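Long-range contacts in CBS domain-containing protein CBSX2, chloroplastic (Arabidopsis thaliana, PDB 3SL7), which probably modulates the chloroplast thioredoxin system as a small regulatory protein built around a pair of CBS domains: residues His17-Ser22 / Thr38-Ile43; Pro21-Asp26 / Lys98-Leu103; Val110-Thr115 / Pro133-Asp138. All coordinates share one frame; numbering follows the deposited sequence.

Contact 1. Residues His17-Ser22 / Thr38-Ile43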
ATOM      1  N   HIS A  17      12.324   0.394   2.943  1.00 31.17           N
ATOM      2  CA  HIS A  17      12.742   0.989   1.686  1.00 38.62           C
ATOM      3  C   HIS A  17      13.031   2.449   1.971  1.00 42.09           C
ATOM      4  O   HIS A  17      12.131   3.210   2.326  1.00 51.44           O
ATOM      5  CB  HIS A  17      11.637   0.816   0.652  1.00 32.35           C
ATOM      6  CG  HIS A  17      11.033  -0.552   0.669  1.00 50.32           C
ATOM      7  ND1 HIS A  17      11.746  -1.684   0.328  1.00 37.16           N
ATOM      8  CD2 HIS A  17       9.800  -0.979   1.027  1.00 45.14           C
ATOM      9  CE1 HIS A  17      10.969  -2.744   0.449  1.00 46.29           C
ATOM     10  NE2 HIS A  17       9.782  -2.344   0.876  1.00 43.19           N
ATOM     11  N   VAL A  18      14.297   2.831   1.856  1.00 27.79           N
ATOM     12  CA  VAL A  18      14.717   4.158   2.265  1.00 30.67           C
ATOM     13  C   VAL A  18      15.227   4.938   1.075  1.00 36.62           C
ATOM     14  O   VAL A  18      15.668   4.356   0.085  1.00 29.39           O
ATOM     15  CB  VAL A  18      15.841   4.106   3.315  1.00 24.56           C
ATOM     16  CG1 VAL A  18      15.368   3.374   4.585  1.00 38.60           C
ATOM     17  CG2 VAL A  18      17.067   3.432   2.740  1.00 28.76           C
ATOM     18  N   VAL A  19      15.139   6.260   1.174  1.00 25.76           N
ATOM     19  CA  VAL A  19      15.835   7.155   0.250  1.00 31.01           C
ATOM     20  C   VAL A  19      16.590   8.184   1.075  1.00 34.11           C
ATOM     21  O   VAL A  19      16.467   8.214   2.301  1.00 34.07           O
ATOM     22  CB  VAL A  19      14.855   7.869  -0.696  1.00 24.96           C
ATOM     23  CG1 VAL A  19      14.196   6.857  -1.636  1.00 24.58           C
ATOM     24  CG2 VAL A  19      13.793   8.613   0.114  1.00 23.09           C
ATOM     25  N   LYS A  20      17.372   9.024   0.408  1.00 26.99           N
ATOM     26  CA  LYS A  20      18.083  10.096   1.078  1.00 32.83           C
ATOM     27  C   LYS A  20      17.584  11.436   0.559  1.00 31.79           C
ATOM     28  O   LYS A  20      16.895  11.480  -0.446  1.00 30.99           O
ATOM     29  CB  LYS A  20      19.578   9.952   0.838  1.00 38.28           C
ATOM     30  CG  LYS A  20      20.115   8.586   1.218  1.00 40.61           C
ATOM     31  CD  LYS A  20      21.623   8.551   1.089  1.00 44.30           C
ATOM     32  CE  LYS A  20      22.182   7.200   1.485  1.00 56.00           C
ATOM     33  NZ  LYS A  20      23.660   7.163   1.301  1.00 61.33           N
ATOM     34  N   PRO A  21      17.913  12.532   1.257  1.00 26.43           N
ATOM     35  CA  PRO A  21      17.450  13.838   0.788  1.00 28.98           C
ATOM     36  C   PRO A  21      17.985  14.123  -0.618  1.00 37.93           C
ATOM     37  O   PRO A  21      17.376  14.876  -1.371  1.00 32.95           O
ATOM     38  CB  PRO A  21      18.056  14.801   1.795  1.00 27.21           C
ATOM     39  CG  PRO A  21      18.160  13.953   3.083  1.00 27.92           C
ATOM     40  CD  PRO A  21      18.586  12.610   2.563  1.00 28.98           C
ATOM     41  N   SER A  22      19.100  13.496  -0.972  1.00 34.40           N
ATOM     42  CA  SER A  22      19.724  13.713  -2.277  1.00 41.34           C
ATOM     43  C   SER A  22      19.165  12.800  -3.368  1.00 37.37           C
ATOM     44  O   SER A  22      19.490  12.946  -4.544  1.00 36.82           O
ATOM     45  CB  SER A  22      21.238  13.523  -2.169  1.00 45.38           C
ATOM     46  OG  SER A  22      21.564  12.183  -1.845  1.00 44.36           O
ATOM     47  N   THR A  38       3.655   3.526  -0.607  1.00 33.50           N
ATOM     48  CA  THR A  38       3.245   4.878  -0.955  1.00 37.92           C
ATOM     49  C   THR A  38       4.048   5.926  -0.199  1.00 37.06           C
ATOM     50  O   THR A  38       3.889   7.121  -0.434  1.00 32.32           O
ATOM     51  CB  THR A  38       1.764   5.104  -0.661  1.00 43.46           C
ATOM     52  OG1 THR A  38       1.547   5.001   0.752  1.00 39.80           O
ATOM     53  CG2 THR A  38       0.919   4.071  -1.401  1.00 40.51           C
ATOM     54  N   GLY A  39       4.902   5.479   0.720  1.00 24.73           N
ATOM     55  CA  GLY A  39       5.726   6.403   1.467  1.00 24.19           C
ATOM     56  C   GLY A  39       7.052   5.774   1.814  1.00 28.18           C
ATOM     57  O   GLY A  39       7.181   4.551   1.840  1.00 25.39           O
ATOM     58  N   LEU A  40       8.038   6.620   2.074  1.00 26.13           N
ATOM     59  CA  LEU A  40       9.400   6.162   2.325  1.00 27.94           C
ATOM     60  C   LEU A  40      10.027   6.971   3.433  1.00 23.24           C
ATOM     61  O   LEU A  40       9.910   8.200   3.443  1.00 28.31           O
ATOM     62  CB  LEU A  40      10.253   6.380   1.076  1.00 35.58           C
ATOM     63  CG  LEU A  40       9.856   5.679  -0.219  1.00 31.80           C
ATOM     64  CD1 LEU A  40      10.459   6.430  -1.404  1.00 33.85           C
ATOM     65  CD2 LEU A  40      10.311   4.231  -0.200  1.00 24.93           C
ATOM     66  N   PRO A  41      10.720   6.292   4.361  1.00 29.94           N
ATOM     67  CA  PRO A  41      11.531   7.037   5.317  1.00 28.71           C
ATOM     68  C   PRO A  41      12.741   7.591   4.595  1.00 34.44           C
ATOM     69  O   PRO A  41      13.265   6.961   3.672  1.00 25.79           O
ATOM     70  CB  PRO A  41      11.960   5.962   6.335  1.00 29.51           C
ATOM     71  CG  PRO A  41      11.827   4.672   5.623  1.00 36.29           C
ATOM     72  CD  PRO A  41      10.720   4.841   4.626  1.00 31.20           C
ATOM     73  N   VAL A  42      13.172   8.778   4.995  1.00 27.54           N
ATOM     74  CA  VAL A  42      14.375   9.365   4.437  1.00 24.88           C
ATOM     75  C   VAL A  42      15.474   9.331   5.486  1.00 28.89           C
ATOM     76  O   VAL A  42      15.277   9.793   6.611  1.00 27.50           O
ATOM     77  CB  VAL A  42      14.119  10.817   3.998  1.00 22.00           C
ATOM     78  CG1 VAL A  42      15.287  11.347   3.161  1.00 20.72           C
ATOM     79  CG2 VAL A  42      12.792  10.899   3.190  1.00 28.02           C
ATOM     80  N   ILE A  43      16.621   8.772   5.124  1.00 26.23           N
ATOM     81  CA  ILE A  43      17.767   8.717   6.018  1.00 33.27           C
ATOM     82  C   ILE A  43      18.929   9.500   5.427  1.00 41.81           C
ATOM     83  O   ILE A  43      18.898   9.861   4.247  1.00 35.61           O
ATOM     84  CB  ILE A  43      18.241   7.267   6.220  1.00 32.36           C
ATOM     85  CG1 ILE A  43      18.538   6.622   4.859  1.00 33.22           C
ATOM     86  CG2 ILE A  43      17.191   6.473   6.965  1.00 27.88           C
ATOM     87  CD1 ILE A  43      19.361   5.356   4.950  1.00 33.37           C
TER

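Contact 2. Residues Pro21-Asp26 / Lys98-Leu103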
ATOM      1  N   PRO A  21      17.913  12.532   1.257  1.00 26.43           N
ATOM      2  CA  PRO A  21      17.450  13.838   0.788  1.00 28.98           C
ATOM      3  C   PRO A  21      17.985  14.123  -0.618  1.00 37.93           C
ATOM      4  O   PRO A  21      17.376  14.876  -1.371  1.00 32.95           O
ATOM      5  CB  PRO A  21      18.056  14.801   1.795  1.00 27.21           C
ATOM      6  CG  PRO A  21      18.160  13.953   3.083  1.00 27.92           C
ATOM      7  CD  PRO A  21      18.586  12.610   2.563  1.00 28.98           C
ATOM      8  N   SER A  22      19.100  13.496  -0.972  1.00 34.40           N
ATOM      9  CA  SER A  22      19.724  13.713  -2.277  1.00 41.34           C
ATOM     10  C   SER A  22      19.165  12.800  -3.368  1.00 37.37           C
ATOM     11  O   SER A  22      19.490  12.946  -4.544  1.00 36.82           O
ATOM     12  CB  SER A  22      21.238  13.523  -2.169  1.00 45.38           C
ATOM     13  OG  SER A  22      21.564  12.183  -1.845  1.00 44.36           O
ATOM     14  N   THR A  23      18.332  11.851  -2.983  1.00 26.09           N
ATOM     15  CA  THR A  23      17.737  10.941  -3.955  1.00 31.05           C
ATOM     16  C   THR A  23      16.884  11.751  -4.916  1.00 39.20           C
ATOM     17  O   THR A  23      16.119  12.613  -4.490  1.00 33.13           O
ATOM     18  CB  THR A  23      16.860   9.897  -3.261  1.00 28.38           C
ATOM     19  OG1 THR A  23      17.671   9.145  -2.358  1.00 34.82           O
ATOM     20  CG2 THR A  23      16.248   8.959  -4.273  1.00 29.91           C
ATOM     21  N   SER A  24      17.013  11.492  -6.212  1.00 32.34           N
ATOM     22  CA  SER A  24      16.211  12.231  -7.178  1.00 35.75           C
ATOM     23  C   SER A  24      14.761  11.823  -7.011  1.00 36.77           C
ATOM     24  O   SER A  24      14.471  10.711  -6.574  1.00 31.50           O
ATOM     25  CB  SER A  24      16.681  11.976  -8.605  1.00 40.17           C
ATOM     26  OG  SER A  24      16.358  10.665  -9.012  1.00 37.07           O
ATOM     27  N   VAL A  25      13.850  12.730  -7.342  1.00 35.24           N
ATOM     28  CA  VAL A  25      12.426  12.448  -7.227  1.00 37.05           C
ATOM     29  C   VAL A  25      12.062  11.228  -8.056  1.00 37.31           C
ATOM     30  O   VAL A  25      11.277  10.382  -7.621  1.00 33.46           O
ATOM     31  CB  VAL A  25      11.582  13.674  -7.625  1.00 37.60           C
ATOM     32  CG1 VAL A  25      10.156  13.275  -7.966  1.00 35.89           C
ATOM     33  CG2 VAL A  25      11.595  14.684  -6.495  1.00 30.90           C
ATOM     34  N   ASP A  26      12.668  11.133  -9.236  1.00 35.09           N
ATOM     35  CA  ASP A  26      12.423  10.030 -10.164  1.00 44.43           C
ATOM     36  C   ASP A  26      12.794   8.692  -9.552  1.00 34.53           C
ATOM     37  O   ASP A  26      12.034   7.724  -9.642  1.00 39.60           O
ATOM     38  CB  ASP A  26      13.217  10.225 -11.468  1.00 47.03           C
ATOM     39  CG  ASP A  26      12.524  11.152 -12.439  1.00 74.04           C
ATOM     40  OD1 ASP A  26      11.314  11.394 -12.246  1.00 60.68           O
ATOM     41  OD2 ASP A  26      13.181  11.629 -13.392  1.00 91.44           O
ATOM     42  N   LYS A  98      14.761  17.472  -9.613  1.00 43.48           N
ATOM     43  CA  LYS A  98      14.268  17.681  -8.249  1.00 39.97           C
ATOM     44  C   LYS A  98      14.732  16.554  -7.340  1.00 46.60           C
ATOM     45  O   LYS A  98      14.972  15.438  -7.806  1.00 31.74           O
ATOM     46  CB  LYS A  98      12.743  17.809  -8.216  1.00 48.07           C
ATOM     47  CG  LYS A  98      12.203  19.086  -8.879  1.00 53.21           C
ATOM     48  CD  LYS A  98      10.693  19.156  -8.737  1.00 49.41           C
ATOM     49  CE  LYS A  98      10.119  20.342  -9.504  1.00 66.20           C
ATOM     50  NZ  LYS A  98       8.645  20.185  -9.705  1.00 79.20           N
ATOM     51  N   VAL A  99      14.873  16.855  -6.052  1.00 34.99           N
ATOM     52  CA  VAL A  99      15.321  15.848  -5.093  1.00 34.16           C
ATOM     53  C   VAL A  99      14.357  15.673  -3.922  1.00 43.21           C
ATOM     54  O   VAL A  99      13.560  16.557  -3.610  1.00 32.75           O
ATOM     55  CB  VAL A  99      16.712  16.132  -4.461  1.00 34.84           C
ATOM     56  CG1 VAL A  99      17.878  15.696  -5.331  1.00 44.71           C
ATOM     57  CG2 VAL A  99      16.811  17.508  -3.810  1.00 35.93           C
ATOM     58  N   VAL A 100      14.466  14.530  -3.256  1.00 30.80           N
ATOM     59  CA  VAL A 100      13.605  14.218  -2.122  1.00 33.08           C
ATOM     60  C   VAL A 100      13.683  15.291  -1.043  1.00 30.54           C
ATOM     61  O   VAL A 100      12.664  15.709  -0.519  1.00 33.10           O
ATOM     62  CB  VAL A 100      13.962  12.845  -1.517  1.00 30.17           C
ATOM     63  CG1 VAL A 100      13.340  12.695  -0.118  1.00 32.24           C
ATOM     64  CG2 VAL A 100      13.496  11.738  -2.452  1.00 26.11           C
ATOM     65  N   GLY A 101      14.895  15.723  -0.709  1.00 28.99           N
ATOM     66  CA  GLY A 101      15.089  16.721   0.326  1.00 32.19           C
ATOM     67  C   GLY A 101      14.115  17.886   0.231  1.00 47.56           C
ATOM     68  O   GLY A 101      13.586  18.332   1.241  1.00 30.86           O
ATOM     69  N   ASP A 102      13.869  18.391  -0.977  1.00 30.51           N
ATOM     70  CA  ASP A 102      12.993  19.548  -1.124  1.00 26.51           C
ATOM     71  C   ASP A 102      11.553  19.236  -0.720  1.00 32.65           C
ATOM     72  O   ASP A 102      10.830  20.116  -0.254  1.00 29.43           O
ATOM     73  CB  ASP A 102      13.047  20.082  -2.568  1.00 23.79           C
ATOM     74  CG  ASP A 102      14.348  20.832  -2.864  1.00 24.44           C
ATOM     75  OD1 ASP A 102      15.415  20.200  -2.825  1.00 35.30           O
ATOM     76  OD2 ASP A 102      14.287  22.028  -3.205  1.00 94.05           O
ATOM     77  N   LEU A 103      11.140  17.984  -0.885  1.00 25.32           N
ATOM     78  CA  LEU A 103       9.720  17.635  -0.823  1.00 31.05           C
ATOM     79  C   LEU A 103       9.348  16.850   0.419  1.00 27.29           C
ATOM     80  O   LEU A 103       8.172  16.615   0.689  1.00 25.21           O
ATOM     81  CB  LEU A 103       9.343  16.802  -2.038  1.00 29.24           C
ATOM     82  CG  LEU A 103       9.687  17.435  -3.394  1.00 39.47           C
ATOM     83  CD1 LEU A 103       9.207  16.545  -4.520  1.00 36.00           C
ATOM     84  CD2 LEU A 103       9.070  18.816  -3.500  1.00 37.94           C
TER

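Contact 3. Residues Val110-Thr115 / Pro133-Asp138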
ATOM      1  N   VAL A 110       8.377   9.800  15.543  1.00 36.04           N
ATOM      2  CA  VAL A 110       8.952   8.463  15.622  1.00 22.59           C
ATOM      3  C   VAL A 110       8.667   7.780  16.961  1.00 30.22           C
ATOM      4  O   VAL A 110       8.281   8.423  17.946  1.00 32.56           O
ATOM      5  CB  VAL A 110      10.480   8.460  15.406  1.00 35.15           C
ATOM      6  CG1 VAL A 110      10.864   9.193  14.109  1.00 21.35           C
ATOM      7  CG2 VAL A 110      11.193   9.063  16.610  1.00 33.97           C
ATOM      8  N   VAL A 111       8.867   6.468  16.996  1.00 29.18           N
ATOM      9  CA  VAL A 111       8.744   5.727  18.238  1.00 21.84           C
ATOM     10  C   VAL A 111      10.026   4.942  18.442  1.00 28.26           C
ATOM     11  O   VAL A 111      10.909   4.951  17.583  1.00 23.84           O
ATOM     12  CB  VAL A 111       7.549   4.762  18.210  1.00 28.47           C
ATOM     13  CG1 VAL A 111       6.244   5.541  18.151  1.00 32.60           C
ATOM     14  CG2 VAL A 111       7.662   3.819  17.025  1.00 33.61           C
ATOM     15  N   ARG A 112      10.133   4.295  19.599  1.00 28.86           N
ATOM     16  CA  ARG A 112      11.259   3.426  19.903  1.00 27.21           C
ATOM     17  C   ARG A 112      10.741   1.984  19.892  1.00 22.10           C
ATOM     18  O   ARG A 112       9.534   1.772  19.922  1.00 27.00           O
ATOM     19  CB  ARG A 112      11.784   3.805  21.283  1.00 27.90           C
ATOM     20  CG  ARG A 112      12.052   5.302  21.365  1.00 31.99           C
ATOM     21  CD  ARG A 112      13.253   5.616  20.523  1.00 31.99           C
ATOM     22  NE  ARG A 112      14.380   5.016  21.198  1.00 42.59           N
ATOM     23  CZ  ARG A 112      15.189   5.696  21.993  1.00 41.10           C
ATOM     24  NH1 ARG A 112      15.029   7.011  22.133  1.00 61.50           N
ATOM     25  NH2 ARG A 112      16.168   5.065  22.602  1.00 36.63           N
ATOM     26  N   ASP A 113      11.621   0.984  19.859  1.00 24.70           N
ATOM     27  CA  ASP A 113      11.108  -0.385  19.902  1.00 31.18           C
ATOM     28  C   ASP A 113      10.422  -0.698  21.238  1.00 35.90           C
ATOM     29  O   ASP A 113       9.583  -1.596  21.320  1.00 27.85           O
ATOM     30  CB  ASP A 113      12.190  -1.429  19.578  1.00 31.57           C
ATOM     31  CG  ASP A 113      13.393  -1.354  20.491  1.00 31.38           C
ATOM     32  OD1 ASP A 113      13.304  -0.803  21.616  1.00 27.26           O
ATOM     33  OD2 ASP A 113      14.443  -1.870  20.067  1.00 30.79           O
ATOM     34  N   SER A 114      10.771   0.067  22.273  1.00 23.07           N
ATOM     35  CA  SER A 114      10.216  -0.122  23.610  1.00 30.50           C
ATOM     36  C   SER A 114       8.881   0.584  23.779  1.00 29.53           C
ATOM     37  O   SER A 114       8.210   0.410  24.787  1.00 30.43           O
ATOM     38  CB  SER A 114      11.191   0.412  24.658  1.00 36.45           C
ATOM     39  OG  SER A 114      11.540   1.755  24.350  1.00 32.33           O
ATOM     40  N   THR A 115       8.497   1.384  22.793  1.00 31.26           N
ATOM     41  CA  THR A 115       7.241   2.115  22.874  1.00 30.19           C
ATOM     42  C   THR A 115       6.076   1.151  23.001  1.00 28.43           C
ATOM     43  O   THR A 115       6.013   0.150  22.300  1.00 32.71           O
ATOM     44  CB  THR A 115       7.043   3.018  21.642  1.00 34.37           C
ATOM     45  OG1 THR A 115       8.088   3.990  21.608  1.00 30.05           O
ATOM     46  CG2 THR A 115       5.712   3.739  21.704  1.00 36.29           C
ATOM     47  N   PRO A 133       8.257   5.742  11.832  1.00 26.56           N
ATOM     48  CA  PRO A 133       9.616   5.212  11.800  1.00 18.28           C
ATOM     49  C   PRO A 133       9.987   4.802  13.226  1.00 24.75           C
ATOM     50  O   PRO A 133       9.561   5.451  14.183  1.00 23.28           O
ATOM     51  CB  PRO A 133      10.452   6.414  11.360  1.00 24.97           C
ATOM     52  CG  PRO A 133       9.489   7.291  10.590  1.00 32.20           C
ATOM     53  CD  PRO A 133       8.176   7.121  11.324  1.00 34.07           C
ATOM     54  N   VAL A 134      10.747   3.730  13.369  1.00 22.58           N
ATOM     55  CA  VAL A 134      11.231   3.331  14.695  1.00 20.90           C
ATOM     56  C   VAL A 134      12.720   3.604  14.712  1.00 22.74           C
ATOM     57  O   VAL A 134      13.449   3.175  13.813  1.00 31.02           O
ATOM     58  CB  VAL A 134      10.961   1.851  14.977  1.00 24.30           C
ATOM     59  CG1 VAL A 134      11.231   1.521  16.462  1.00 24.12           C
ATOM     60  CG2 VAL A 134       9.531   1.504  14.611  1.00 25.89           C
ATOM     61  N   VAL A 135      13.169   4.345  15.719  1.00 23.95           N
ATOM     62  CA  VAL A 135      14.574   4.663  15.848  1.00 17.33           C
ATOM     63  C   VAL A 135      15.200   4.067  17.110  1.00 26.05           C
ATOM     64  O   VAL A 135      14.505   3.688  18.059  1.00 26.56           O
ATOM     65  CB  VAL A 135      14.801   6.189  15.828  1.00 28.76           C
ATOM     66  CG1 VAL A 135      14.268   6.789  14.516  1.00 21.86           C
ATOM     67  CG2 VAL A 135      14.122   6.838  17.020  1.00 30.08           C
ATOM     68  N   ASP A 136      16.524   3.979  17.105  1.00 28.68           N
ATOM     69  CA  ASP A 136      17.269   3.587  18.287  1.00 30.07           C
ATOM     70  C   ASP A 136      17.754   4.815  19.032  1.00 32.42           C
ATOM     71  O   ASP A 136      17.380   5.921  18.691  1.00 27.56           O
ATOM     72  CB  ASP A 136      18.444   2.684  17.921  1.00 27.29           C
ATOM     73  CG  ASP A 136      19.506   3.393  17.104  1.00 42.69           C
ATOM     74  OD1 ASP A 136      19.506   4.646  16.997  1.00 28.49           O
ATOM     75  OD2 ASP A 136      20.362   2.673  16.563  1.00 31.57           O
ATOM     76  N   ALA A 137      18.597   4.614  20.047  1.00 24.58           N
ATOM     77  CA  ALA A 137      18.956   5.694  20.957  1.00 35.54           C
ATOM     78  C   ALA A 137      19.808   6.730  20.246  1.00 32.43           C
ATOM     79  O   ALA A 137      19.945   7.862  20.707  1.00 48.54           O
ATOM     80  CB  ALA A 137      19.695   5.140  22.176  1.00 30.46           C
ATOM     81  N   ASP A 138      20.378   6.316  19.119  1.00 29.47           N
ATOM     82  CA  ASP A 138      21.161   7.188  18.255  1.00 34.62           C
ATOM     83  C   ASP A 138      20.354   7.807  17.121  1.00 42.52           C
ATOM     84  O   ASP A 138      20.925   8.433  16.238  1.00 35.10           O
ATOM     85  CB  ASP A 138      22.299   6.401  17.631  1.00 36.97           C
ATOM     86  CG  ASP A 138      23.441   6.214  18.572  1.00 55.54           C
ATOM     87  OD1 ASP A 138      23.694   7.150  19.361  1.00 57.77           O
ATOM     88  OD2 ASP A 138      24.068   5.133  18.533  1.00 80.37           O
TER
HETATM   89  O   HOH W   1      14.366   1.753  19.911  1.00 22.32           O

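Contact 1. Residues His17-Ser22 / Thr38-Ile43
Ile43 places CG1 between its backbone N and carbonyl carbon (chi1 55°), and this turn carries CD1 across to Val18, where it lies 3.7 Å from Val18 CG2. In Val42, CG1 lies anti to the backbone N (chi1 -169°) and is thereby directed to the ring of Pro21, 3.6 Å from Pro21 CD. The contact belongs to the first CBS domain. It sets the extended chain that leads into helix 25-35 beside strand 39-43, which follows that helix. Val19 makes a single backbone bridge to Val42. Its N-H reaches Pro41 O, and its carbonyl takes the N-H of Ile43 at 2.9 Å; both bonds are close to straight. The same carbonyl oxygen also receives a CA-H contact from Val42. The side chains pack around this bridge. Val18 CG1 rests on the ring of Pro41 at CG. The carbonyl oxygen of His17 lies against Leu40 CD2 and the Pro41 ring. Replacing Ile43 with an alanine would probably leave a gap beside Val18 CG2, because the branch that bears CD1 is gone. Leu31 of helix 25-35 covers Val19 and Leu40. Leu141 of strand 141-146 packs on Val18, Pro41 and Ile43, so a residue of the second CBS domain packs here. The Lys20 chain is extended beyond CG, and its NZ forms a salt bridge with Asp45, while Lys20 CA approaches Ile43 O at 3.3 Å. Deeper in, Val19 CG1 meets Leu40 CD1 at 3.8 Å, the two side chains crossing at about a right angle.

Contact 2. Residues Pro21-Asp26 / Lys98-Leu103
The turn into helix 25-35 of the first CBS domain docks on residues 98-103, the turn and short helix that precede strand 105-106, through Pro21, Thr23 and Val25 on one side and residues 98 to 101 on the other. Three backbone bonds hold it. Gly101 N meets Pro21 O at 2.7 Å. Val100 N meets Thr23 O at 2.8 Å. Val25 N donates to Lys98 O at 3.0 Å, from above the carbonyl plane. Ser24 is the N-cap residue of the helix, and its OG takes the N-H of Asp27. Side chains fill in between. Val99 CG1 lies over Ser22 O at 3.3 Å, and Val100 CG2 packs on Thr23 CB. Val25 CG2 lies anti to the carbonyl carbon, where it touches Lys98 CB. Val25 CG2 also lies 3.6 Å from Leu103 CD1. Asp26 bonds to Thr95 of its own chain and forms a salt bridge with Lys158 of the second subunit. Leu58 of helix 55-58 packs on Val25 and Leu103, and Val100 reaches inward to Val42 of strand 39-43 and Val53 of strand 49-54.

Contact 3. Residues Val110-Thr115 / Pro133-Asp138
Val111 and Val134 form a parallel bridge in the second CBS domain. Strand 111-112, helix 117-124 and strand 131-135 make up a beta-alpha-beta unit, and this contact pairs its two strands. Val111 N donates to Pro133 O at 3.1 Å. Val111 O in turn accepts from Val135 N at 3.0 Å, so both backbone groups of Val111 are used. On one face of the pair, Val111 CG2 meets Val134 CG2 at 3.8 Å, the side chains crossing at a slant. Val134 also leans its CG1 on the peptide between Arg112 and Asp113. Val110 presses CG1 on the Pro133 ring and CG2 on Val135 CG2, in each case crossing at about a right angle. Arg112 lies at the outer end of the contact. Its chain bends at chi2 (-71°) and again at chi3 (-69°), which folds the guanidinium back over the Asp136-Ala137 backbone. Asp136 O lies 3.9 Å above the plane of the Arg112 guanidinium, over its centre. Arg112 NH2 comes 3.3 Å from Ala137 CA. The Asp136 carboxylate is not in contact with this charge; its OD1 accepts the N-H of Lys140. A water joins the two segments where they part. It donates to Val135 O at 2.7 Å and accepts from Asp113 N, and it sits at the guanidinium edge, in plane. Further out, Val6 of helix 6-9 packs on Val111 and Val134, and Leu49 of strand 49-54 on Val110, Pro133 and Val135. A type I turn from Arg112 to Thr115 holds the chain that carries the arginine. It closes with Thr115 N on Arg112 O, while Thr115 OG1 accepts Arg112 N at 2.9 Å.

In the fold
Contacts 1 and 3 are equivalent in the two CBS domains. Each sets an extended chain beside the strand that follows the intervening helix, with a valine using both its N-H and its carbonyl. Contact 1 lies nearer the chain centre and is mostly apolar. Contact 3 runs out to the surface and adds an arginine and a bridging water. Their centres are about 17 Å apart. Contact 2 is a surface contact that relies more on backbone bonds. It shares Pro21 and Ser22 with contact 1, and Val100 packs on Val42 and Val19. It therefore ties the lead-in to helix 25-35 to the short helix 100-103.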